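Local structure of ethylbenzene dehydrogenase alpha-subunit (Aromatoleum aromaticum, 2IVF) at residues 87-92 with 661-666; 480-485 with 771-776. The protein is the large subunit of a molybdenum enzyme of the molybdopterin oxidoreductase family, holding a molybdenum atom, two pterin dinucleotide cofactors and an iron/sulfur cluster. One frame throughout, in Å; residues are numbered along the deposited sequence.

Contacts 1 and 2 lie side by side in the buried interior of the subunit, their centres 11 Å apart and each about 14 Å from the centre of the chain. Along the sequence their segments alternate: 87-92, 480-485, 661-666, 771-776. Segment 480-485, in the loop leading into helix 486-493, touches both halves of contact 1. Trp87 NE1 probably donates to Ala480 O (3.1 Å), and Ser666 N probably to Ala482 O (3.0 Å), while the rings of Trp87 and Trp481 meet at about 80°. Segment 480-485 thus sits between contact 1, with Cys92 at the iron/sulfur cluster and the Trp87 side chain about 6 Å from the molybdenum, and segment 771-776 before helix 777-781.

Contact 1 (87-92 with 661-666); sequences WPQGSC and MTTPCS. With MGD (2-amino-5,6-dimercapto-7-methyl-3,7,8a,9-tetrahydro-8-oxa-1,3,9,10-tetraaza-anthracen-4-one guanosine dinucleotide), chain M; SF4 (iron/sulfur cluster), chain K.
Two irregular loops run alongside each other in opposite directions, Gln89 CA lying 5.1 Å from Pro664 CA and Ser91 CA 5.6 Å from Thr662 CA. At one end Cys665 lies over a face of the Trp87 indole. Its SG stands 3.9 Å from the centroid of the Trp87 six-membered ring, 30° off the normal, and its CB also touches CZ2. A chi1 of 63° sets this SG between the backbone N and carbonyl carbon of Cys665, where it also meets CB of Pro88 at 3.5 Å; Pro88 follows Trp87 through a cis peptide bond. In the middle Gln89 CB rests on the carbonyl of Thr663, and a water bridges the loops, accepting from Cys665 N (2.9 Å) and probably donating to Gln89 O. At the other end Ser91 OG and Thr662 OG1 share a hydrogen bond of 3.0 Å; Thr662 OG1 also accepts from Thr672 N. Gln89 OE1 lies 3.5 Å from Thr662 CB and takes a weak bond from Ser91 N, while Gln89 NE2 bonds to the carbonyls of His82 and Asn84. Segment 87-92 lines two cofactor sites: Trp87 borders MGD, and Cys92 SG binds the iron FE2 at 2.2 Å, the cysteine ligation typical of an iron/sulfur cluster pocket.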
ATOM      1  N   TRP A  87      -0.819   1.490   9.856  1.00 22.17           N
ATOM      2  CA  TRP A  87      -0.105   1.802  11.059  1.00 23.11           C
ATOM      3  C   TRP A  87       1.225   2.463  10.714  1.00 23.41           C
ATOM      4  O   TRP A  87       1.968   1.990   9.838  1.00 22.98           O
ATOM      5  CB  TRP A  87       0.172   0.562  11.931  1.00 25.07           C
ATOM      6  CG  TRP A  87       0.454   1.006  13.309  1.00 23.57           C
ATOM      7  CD1 TRP A  87       1.680   1.229  13.857  1.00 25.61           C
ATOM      8  CD2 TRP A  87      -0.501   1.397  14.286  1.00 24.09           C
ATOM      9  NE1 TRP A  87       1.543   1.706  15.132  1.00 26.11           N
ATOM     10  CE2 TRP A  87       0.213   1.801  15.429  1.00 25.18           C
ATOM     11  CE3 TRP A  87      -1.893   1.390  14.331  1.00 28.04           C
ATOM     12  CZ2 TRP A  87      -0.415   2.210  16.617  1.00 27.35           C
ATOM     13  CZ3 TRP A  87      -2.529   1.853  15.485  1.00 28.70           C
ATOM     14  CH2 TRP A  87      -1.782   2.215  16.642  1.00 28.12           C
ATOM     15  N   PRO A  88       1.535   3.561  11.407  1.00 23.71           N
ATOM     16  CA  PRO A  88       0.629   4.340  12.254  1.00 23.77           C
ATOM     17  C   PRO A  88      -0.636   4.616  11.475  1.00 22.53           C
ATOM     18  O   PRO A  88      -0.560   4.818  10.267  1.00 22.36           O
ATOM     19  CB  PRO A  88       1.420   5.606  12.504  1.00 23.14           C
ATOM     20  CG  PRO A  88       2.817   5.170  12.523  1.00 24.54           C
ATOM     21  CD  PRO A  88       2.905   4.123  11.425  1.00 23.79           C
ATOM     22  N   GLN A  89      -1.795   4.570  12.130  1.00 22.86           N
ATOM     23  CA  GLN A  89      -3.049   4.728  11.378  1.00 23.23           C
ATOM     24  C   GLN A  89      -3.027   6.063  10.677  1.00 24.12           C
ATOM     25  O   GLN A  89      -2.744   7.059  11.302  1.00 25.96           O
ATOM     26  CB  GLN A  89      -4.253   4.583  12.300  1.00 22.93           C
ATOM     27  CG  GLN A  89      -5.387   3.766  11.708  1.00 26.78           C
ATOM     28  CD  GLN A  89      -6.284   4.583  10.825  1.00 27.64           C
ATOM     29  OE1 GLN A  89      -6.366   5.802  10.975  1.00 28.04           O
ATOM     30  NE2 GLN A  89      -6.968   3.917   9.872  1.00 26.70           N
ATOM     31  N   GLY A  90      -3.295   6.108   9.371  1.00 24.16           N
ATOM     32  CA  GLY A  90      -3.068   7.362   8.665  1.00 23.41           C
ATOM     33  C   GLY A  90      -4.025   8.455   9.108  1.00 23.14           C
ATOM     34  O   GLY A  90      -3.669   9.645   9.116  1.00 21.63           O
ATOM     35  N   SER A  91      -5.246   8.057   9.466  1.00 24.02           N
ATOM     36  CA  SER A  91      -6.310   8.957   9.903  1.00 24.31           C
ATOM     37  C   SER A  91      -6.428  10.101   8.944  1.00 23.74           C
ATOM     38  O   SER A  91      -6.588  11.268   9.340  1.00 23.41           O
ATOM     39  CB  SER A  91      -6.119   9.548  11.325  1.00 25.28           C
ATOM     40  OG  SER A  91      -6.245   8.537  12.258  1.00 33.93           O
ATOM     41  N   CYS A  92      -6.367   9.739   7.676  1.00 22.02           N
ATOM     42  CA  CYS A  92      -6.411  10.695   6.603  1.00 21.98           C
ATOM     43  C   CYS A  92      -7.810  11.126   6.316  1.00 21.34           C
ATOM     44  O   CYS A  92      -8.643  10.275   6.046  1.00 23.81           O
ATOM     45  CB  CYS A  92      -5.855  10.029   5.355  1.00 20.90           C
ATOM     46  SG  CYS A  92      -4.304   9.205   5.568  1.00 22.68           S
ATOM     47  N   MET A 661     -14.982   6.575  13.542  1.00 24.32           N
ATOM     48  CA  MET A 661     -13.889   7.468  13.806  1.00 26.36           C
ATOM     49  C   MET A 661     -12.635   6.647  13.656  1.00 24.81           C
ATOM     50  O   MET A 661     -12.635   5.485  14.061  1.00 23.61           O
ATOM     51  CB  MET A 661     -13.981   7.910  15.234  1.00 25.60           C
ATOM     52  CG  MET A 661     -13.069   8.974  15.630  1.00 28.38           C
ATOM     53  SD  MET A 661     -13.672   9.580  17.236  1.00 35.98           S
ATOM     54  CE  MET A 661     -13.482   8.119  18.198  1.00 18.42           C
ATOM     55  N   THR A 662     -11.579   7.233  13.099  1.00 24.54           N
ATOM     56  CA  THR A 662     -10.324   6.508  12.972  1.00 25.36           C
ATOM     57  C   THR A 662      -9.684   6.275  14.356  1.00 25.68           C
ATOM     58  O   THR A 662     -10.168   6.760  15.362  1.00 27.56           O
ATOM     59  CB  THR A 662      -9.387   7.255  12.079  1.00 25.76           C
ATOM     60  OG1 THR A 662      -9.203   8.565  12.610  1.00 27.59           O
ATOM     61  CG2 THR A 662      -9.977   7.361  10.680  1.00 26.66           C
ATOM     62  N   THR A 663      -8.666   5.426  14.403  1.00 26.67           N
ATOM     63  CA  THR A 663      -8.026   5.050  15.654  1.00 26.25           C
ATOM     64  C   THR A 663      -6.566   5.383  15.534  1.00 24.71           C
ATOM     65  O   THR A 663      -5.744   4.520  15.212  1.00 26.33           O
ATOM     66  CB  THR A 663      -8.171   3.546  15.937  1.00 28.00           C
ATOM     67  OG1 THR A 663      -7.599   2.784  14.854  1.00 28.48           O
ATOM     68  CG2 THR A 663      -9.650   3.192  16.078  1.00 27.04           C
ATOM     69  N   PRO A 664      -6.226   6.642  15.763  1.00 25.08           N
ATOM     70  CA  PRO A 664      -4.833   7.085  15.566  1.00 23.91           C
ATOM     71  C   PRO A 664      -3.902   6.691  16.740  1.00 25.12           C
ATOM     72  O   PRO A 664      -4.349   6.402  17.887  1.00 25.14           O
ATOM     73  CB  PRO A 664      -4.982   8.607  15.537  1.00 25.57           C
ATOM     74  CG  PRO A 664      -6.101   8.846  16.465  1.00 23.78           C
ATOM     75  CD  PRO A 664      -7.062   7.745  16.236  1.00 24.10           C
ATOM     76  N   CYS A 665      -2.604   6.760  16.480  1.00 24.30           N
ATOM     77  CA  CYS A 665      -1.628   6.697  17.520  1.00 23.67           C
ATOM     78  C   CYS A 665      -0.785   7.972  17.418  1.00 23.50           C
ATOM     79  O   CYS A 665      -1.146   8.932  16.712  1.00 23.61           O
ATOM     80  CB  CYS A 665      -0.788   5.457  17.322  1.00 23.82           C
ATOM     81  SG  CYS A 665       0.141   5.466  15.769  1.00 25.07           S
ATOM     82  N   SER A 666       0.328   8.000  18.144  1.00 23.32           N
ATOM     83  CA  SER A 666       1.227   9.147  18.137  1.00 22.69           C
ATOM     84  C   SER A 666       1.671   9.617  16.745  1.00 22.87           C
ATOM     85  O   SER A 666       1.878  10.823  16.554  1.00 23.32           O
ATOM     86  CB  SER A 666       2.465   8.839  18.998  1.00 22.45           C
ATOM     87  OG  SER A 666       3.161   7.720  18.505  1.00 24.56           O
TER
HETATM   88  PB  MGD M1986       7.118  -4.606   8.039  1.00 13.50           P
HETATM   89  O1B MGD M1986       6.262  -4.303   6.859  1.00 13.53           O
HETATM   90  O2B MGD M1986       7.037  -6.001   8.542  1.00 16.27           O
HETATM   91  O3B MGD M1986       6.922  -3.667   9.291  1.00 15.54           O
HETATM   92  O3A MGD M1986       4.861  -2.218   8.921  1.00 13.42           O
HETATM   93  PA  MGD M1986       6.375  -2.142   9.416  1.00 14.85           P
HETATM   94  O1A MGD M1986       7.043  -1.204   8.507  1.00 13.45           O
HETATM   95  O2A MGD M1986       6.421  -1.869  10.841  1.00 13.70           O
HETATM   96  O5' MGD M1986       8.657  -4.299   7.685  1.00 15.42           O
HETATM   97  C5' MGD M1986       9.233  -4.882   6.507  1.00 10.50           C
HETATM   98  C4' MGD M1986      10.751  -4.728   6.536  1.00 12.02           C
HETATM   99  O4' MGD M1986      11.301  -5.541   7.562  1.00 14.93           O
HETATM  100  C3' MGD M1986      11.192  -5.409   5.262  1.00 12.42           C
HETATM  101  O3' MGD M1986      11.285  -4.401   4.263  1.00 13.73           O
HETATM  102  C2' MGD M1986      12.564  -5.982   5.642  1.00 15.07           C
HETATM  103  O2' MGD M1986      13.596  -5.304   4.903  1.00 17.21           O
HETATM  104  C1' MGD M1986      12.668  -5.701   7.151  1.00 14.09           C
HETATM  105  N9  MGD M1986      13.253  -6.884   7.825  1.00 13.82           N
HETATM  106  C8  MGD M1986      12.838  -8.159   7.783  1.00 15.66           C
HETATM  107  N7  MGD M1986      13.602  -8.932   8.564  1.00 15.10           N
HETATM  108  C5  MGD M1986      14.519  -8.104   9.127  1.00 16.12           C
HETATM  109  C6  MGD M1986      15.597  -8.248   9.989  1.00 15.83           C
HETATM  110  O6  MGD M1986      15.985  -9.321  10.468  1.00 15.84           O
HETATM  111  N1  MGD M1986      16.305  -7.093  10.336  1.00 16.39           N
HETATM  112  C2  MGD M1986      16.022  -5.806   9.853  1.00 15.83           C
HETATM  113  N2  MGD M1986      16.792  -4.732  10.242  1.00 13.58           N
HETATM  114  N3  MGD M1986      14.963  -5.687   9.041  1.00 13.40           N
HETATM  115  C4  MGD M1986      14.252  -6.795   8.667  1.00 14.16           C
HETATM  116  C10 MGD M1986       3.939  -3.035   9.543  1.00 14.53           C
HETATM  117  C11 MGD M1986       2.687  -2.234   9.800  1.00 13.30           C
HETATM  118  O11 MGD M1986       2.243  -1.755   8.597  1.00 13.50           O
HETATM  119  C12 MGD M1986       1.585  -2.986  10.561  1.00 15.42           C
HETATM  120  S12 MGD M1986       1.960  -4.177  11.800  1.00 15.44           S
HETATM  121  C13 MGD M1986       0.269  -2.724  10.276  1.00 14.58           C
HETATM  122  S13 MGD M1986      -0.969  -3.553  11.154  1.00 14.84           S
HETATM  123  C14 MGD M1986      -0.099  -1.754   9.207  1.00 16.59           C
HETATM  124  N15 MGD M1986      -0.435  -2.561   7.999  1.00 14.50           N
HETATM  125  C16 MGD M1986      -0.252  -2.048   6.701  1.00 14.22           C
HETATM  126  C17 MGD M1986      -0.682  -2.698   5.572  1.00 13.16           C
HETATM  127  O17 MGD M1986      -1.250  -3.814   5.637  1.00 15.69           O
HETATM  128  N18 MGD M1986      -0.437  -2.087   4.325  1.00 14.02           N
HETATM  129  C19 MGD M1986       0.181  -0.882   4.200  1.00 12.14           C
HETATM  130  N19 MGD M1986       0.369  -0.393   2.958  1.00 14.20           N
HETATM  131  N20 MGD M1986       0.619  -0.296   5.324  1.00 13.91           N
HETATM  132  C21 MGD M1986       0.390  -0.825   6.536  1.00 12.01           C
HETATM  133  N22 MGD M1986       0.846  -0.184   7.684  1.00 14.92           N
HETATM  134  C23 MGD M1986       1.151  -0.884   8.897  1.00 14.40           C
HETATM  135 FE1  SF4 K1984      -4.396   5.059   3.288  1.00 26.13          FE
HETATM  136 FE2  SF4 K1984      -4.786   7.104   5.031  1.00 25.31          FE
HETATM  137 FE3  SF4 K1984      -6.846   5.554   4.357  1.00 24.94          FE
HETATM  138 FE4  SF4 K1984      -4.835   4.542   5.926  1.00 25.16          FE
HETATM  139  S1  SF4 K1984      -6.325   6.138   6.524  1.00 26.63           S
HETATM  140  S2  SF4 K1984      -5.865   3.524   4.070  1.00 23.36           S
HETATM  141  S3  SF4 K1984      -3.058   5.685   5.050  1.00 24.81           S
HETATM  142  S4  SF4 K1984      -5.693   6.950   2.934  1.00 26.13           S
HETATM  143  O   HOH W   1      -1.960   7.804  13.805  1.00 13.31           O

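Contact 2 (480-485 with 771-776); sequences AWAYSD and LSMGTG
Met773 folds back at chi2 (-57°), with chi1 at -67° placing CG opposite its own carbonyl carbon, and this bend brings the thioether to Ala482. Both SD and CE of Met773 lie 3.9 Å from Ala482 CB, so the methyl group of the alanine faces the S-CH3 bond. The sulfur also passes the backbone beyond it, Met773 SD lying 4.0 Å from Tyr483 N. Ser484 directs its CB toward the other loop, 3.6 Å from Met773 O. The same carbonyl oxygen of Met773 is 3.6 Å from Ser484 CA, a CA-H...O contact that is strongly bent and at most weak. Direct hydrogen bonds between the segments are absent. With OG anti to the backbone N (chi1 -179°), the Ser484 hydroxyl bonds instead to Asp486 OD1 at the start of helix 486-493, and Ser484 OG lies 3.9 Å from Gly774 CA. The positive phi of Gly774 lets the chain turn there. Further links run through Thr775 OG1 to Asp486 and Tyr490, and from Tyr483 O to Ser778. The loop 771-776 is shaped from within by Ser772 OG, which accepts from Gly774 N at 3.1 Å, the bond that defines an ST turn.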
ATOM      1  N   ALA A 480       5.910   4.025  17.179  1.00 24.50           N
ATOM      2  CA  ALA A 480       4.720   4.811  17.408  1.00 24.17           C
ATOM      3  C   ALA A 480       3.644   3.920  18.012  1.00 24.45           C
ATOM      4  O   ALA A 480       2.698   3.542  17.341  1.00 24.94           O
ATOM      5  CB  ALA A 480       4.244   5.397  16.122  1.00 24.24           C
ATOM      6  N   TRP A 481       3.771   3.632  19.299  1.00 25.30           N
ATOM      7  CA  TRP A 481       2.921   2.647  19.940  1.00 26.29           C
ATOM      8  C   TRP A 481       2.234   3.223  21.172  1.00 26.54           C
ATOM      9  O   TRP A 481       1.828   2.497  22.042  1.00 25.92           O
ATOM     10  CB  TRP A 481       3.823   1.477  20.300  1.00 28.79           C
ATOM     11  CG  TRP A 481       3.179   0.163  20.373  1.00 30.78           C
ATOM     12  CD1 TRP A 481       3.354  -0.774  21.347  1.00 34.73           C
ATOM     13  CD2 TRP A 481       2.277  -0.406  19.429  1.00 33.69           C
ATOM     14  NE1 TRP A 481       2.604  -1.889  21.071  1.00 35.92           N
ATOM     15  CE2 TRP A 481       1.934  -1.682  19.896  1.00 34.63           C
ATOM     16  CE3 TRP A 481       1.726   0.037  18.234  1.00 33.70           C
ATOM     17  CZ2 TRP A 481       1.067  -2.494  19.228  1.00 34.14           C
ATOM     18  CZ3 TRP A 481       0.869  -0.791  17.557  1.00 33.23           C
ATOM     19  CH2 TRP A 481       0.547  -2.037  18.052  1.00 35.14           C
ATOM     20  N   ALA A 482       2.190   4.541  21.276  1.00 26.24           N
ATOM     21  CA  ALA A 482       1.386   5.232  22.275  1.00 26.67           C
ATOM     22  C   ALA A 482       0.067   5.614  21.604  1.00 28.24           C
ATOM     23  O   ALA A 482       0.058   6.219  20.546  1.00 27.05           O
ATOM     24  CB  ALA A 482       2.108   6.460  22.768  1.00 25.43           C
ATOM     25  N   TYR A 483      -1.055   5.252  22.207  1.00 28.08           N
ATOM     26  CA  TYR A 483      -2.336   5.677  21.659  1.00 30.42           C
ATOM     27  C   TYR A 483      -3.434   5.579  22.697  1.00 30.55           C
ATOM     28  O   TYR A 483      -3.271   4.858  23.673  1.00 28.58           O
ATOM     29  CB  TYR A 483      -2.709   4.816  20.455  1.00 32.74           C
ATOM     30  CG  TYR A 483      -2.579   3.309  20.637  1.00 34.88           C
ATOM     31  CD1 TYR A 483      -3.623   2.535  21.161  1.00 37.39           C
ATOM     32  CD2 TYR A 483      -1.413   2.650  20.223  1.00 35.88           C
ATOM     33  CE1 TYR A 483      -3.481   1.122  21.302  1.00 36.62           C
ATOM     34  CE2 TYR A 483      -1.262   1.266  20.348  1.00 36.98           C
ATOM     35  CZ  TYR A 483      -2.282   0.504  20.896  1.00 37.59           C
ATOM     36  OH  TYR A 483      -2.044  -0.851  20.967  1.00 39.10           O
ATOM     37  N   SER A 484      -4.524   6.305  22.478  1.00 30.81           N
ATOM     38  CA  SER A 484      -5.682   6.186  23.333  1.00 31.39           C
ATOM     39  C   SER A 484      -6.617   5.243  22.660  1.00 30.71           C
ATOM     40  O   SER A 484      -7.053   5.509  21.545  1.00 31.80           O
ATOM     41  CB  SER A 484      -6.422   7.494  23.441  1.00 31.61           C
ATOM     42  OG  SER A 484      -7.530   7.319  24.305  1.00 35.21           O
ATOM     43  N   ASP A 485      -6.995   4.195  23.352  1.00 31.16           N
ATOM     44  CA  ASP A 485      -8.024   3.322  22.871  1.00 30.18           C
ATOM     45  C   ASP A 485      -9.225   3.384  23.820  1.00 29.20           C
ATOM     46  O   ASP A 485     -10.076   2.522  23.789  1.00 26.88           O
ATOM     47  CB  ASP A 485      -7.464   1.909  22.706  1.00 32.15           C
ATOM     48  CG  ASP A 485      -7.055   1.272  24.017  1.00 35.37           C
ATOM     49  OD1 ASP A 485      -7.134   1.932  25.086  1.00 36.90           O
ATOM     50  OD2 ASP A 485      -6.636   0.091  23.953  1.00 39.13           O
ATOM     51  N   LEU A 771      -5.660  15.362  22.455  1.00 22.87           N
ATOM     52  CA  LEU A 771      -5.032  16.220  23.442  1.00 23.36           C
ATOM     53  C   LEU A 771      -4.360  15.441  24.578  1.00 23.57           C
ATOM     54  O   LEU A 771      -3.751  16.019  25.478  1.00 23.58           O
ATOM     55  CB  LEU A 771      -6.060  17.172  24.015  1.00 24.05           C
ATOM     56  CG  LEU A 771      -6.751  18.055  22.971  1.00 25.52           C
ATOM     57  CD1 LEU A 771      -7.759  18.927  23.675  1.00 27.52           C
ATOM     58  CD2 LEU A 771      -5.695  18.901  22.250  1.00 28.50           C
ATOM     59  N   SER A 772      -4.506  14.142  24.549  1.00 23.41           N
ATOM     60  CA  SER A 772      -3.865  13.288  25.554  1.00 24.73           C
ATOM     61  C   SER A 772      -3.936  11.835  25.106  1.00 24.71           C
ATOM     62  O   SER A 772      -4.608  11.521  24.122  1.00 23.63           O
ATOM     63  CB  SER A 772      -4.537  13.422  26.909  1.00 25.80           C
ATOM     64  OG  SER A 772      -5.665  12.619  26.986  1.00 27.90           O
ATOM     65  N   MET A 773      -3.223  10.968  25.834  1.00 23.66           N
ATOM     66  CA  MET A 773      -3.226   9.554  25.573  1.00 24.87           C
ATOM     67  C   MET A 773      -4.360   8.826  26.327  1.00 25.01           C
ATOM     68  O   MET A 773      -4.375   7.585  26.360  1.00 26.57           O
ATOM     69  CB  MET A 773      -1.859   8.936  25.992  1.00 24.80           C
ATOM     70  CG  MET A 773      -0.638   9.351  25.185  1.00 25.56           C
ATOM     71  SD  MET A 773      -0.800   9.007  23.470  1.00 28.69           S
ATOM     72  CE  MET A 773       0.554   9.982  22.829  1.00 28.44           C
ATOM     73  N   GLY A 774      -5.286   9.570  26.910  1.00 25.08           N
ATOM     74  CA  GLY A 774      -6.430   8.987  27.604  1.00 24.07           C
ATOM     75  C   GLY A 774      -6.010   8.441  28.946  1.00 24.11           C
ATOM     76  O   GLY A 774      -5.089   8.953  29.552  1.00 23.18           O
ATOM     77  N   THR A 775      -6.663   7.369  29.398  1.00 23.94           N
ATOM     78  CA  THR A 775      -6.525   6.892  30.782  1.00 23.68           C
ATOM     79  C   THR A 775      -5.885   5.496  30.852  1.00 24.08           C
ATOM     80  O   THR A 775      -5.724   4.951  31.946  1.00 24.49           O
ATOM     81  CB  THR A 775      -7.904   6.832  31.473  1.00 24.01           C
ATOM     82  OG1 THR A 775      -8.775   5.984  30.724  1.00 23.17           O
ATOM     83  CG2 THR A 775      -8.524   8.200  31.597  1.00 23.97           C
ATOM     84  N   GLY A 776      -5.530   4.924  29.704  1.00 23.46           N
ATOM     85  CA  GLY A 776      -5.032   3.540  29.645  1.00 24.06           C
ATOM     86  C   GLY A 776      -3.533   3.543  29.773  1.00 24.08           C
ATOM     87  O   GLY A 776      -2.936   4.537  30.188  1.00 24.42           O
TER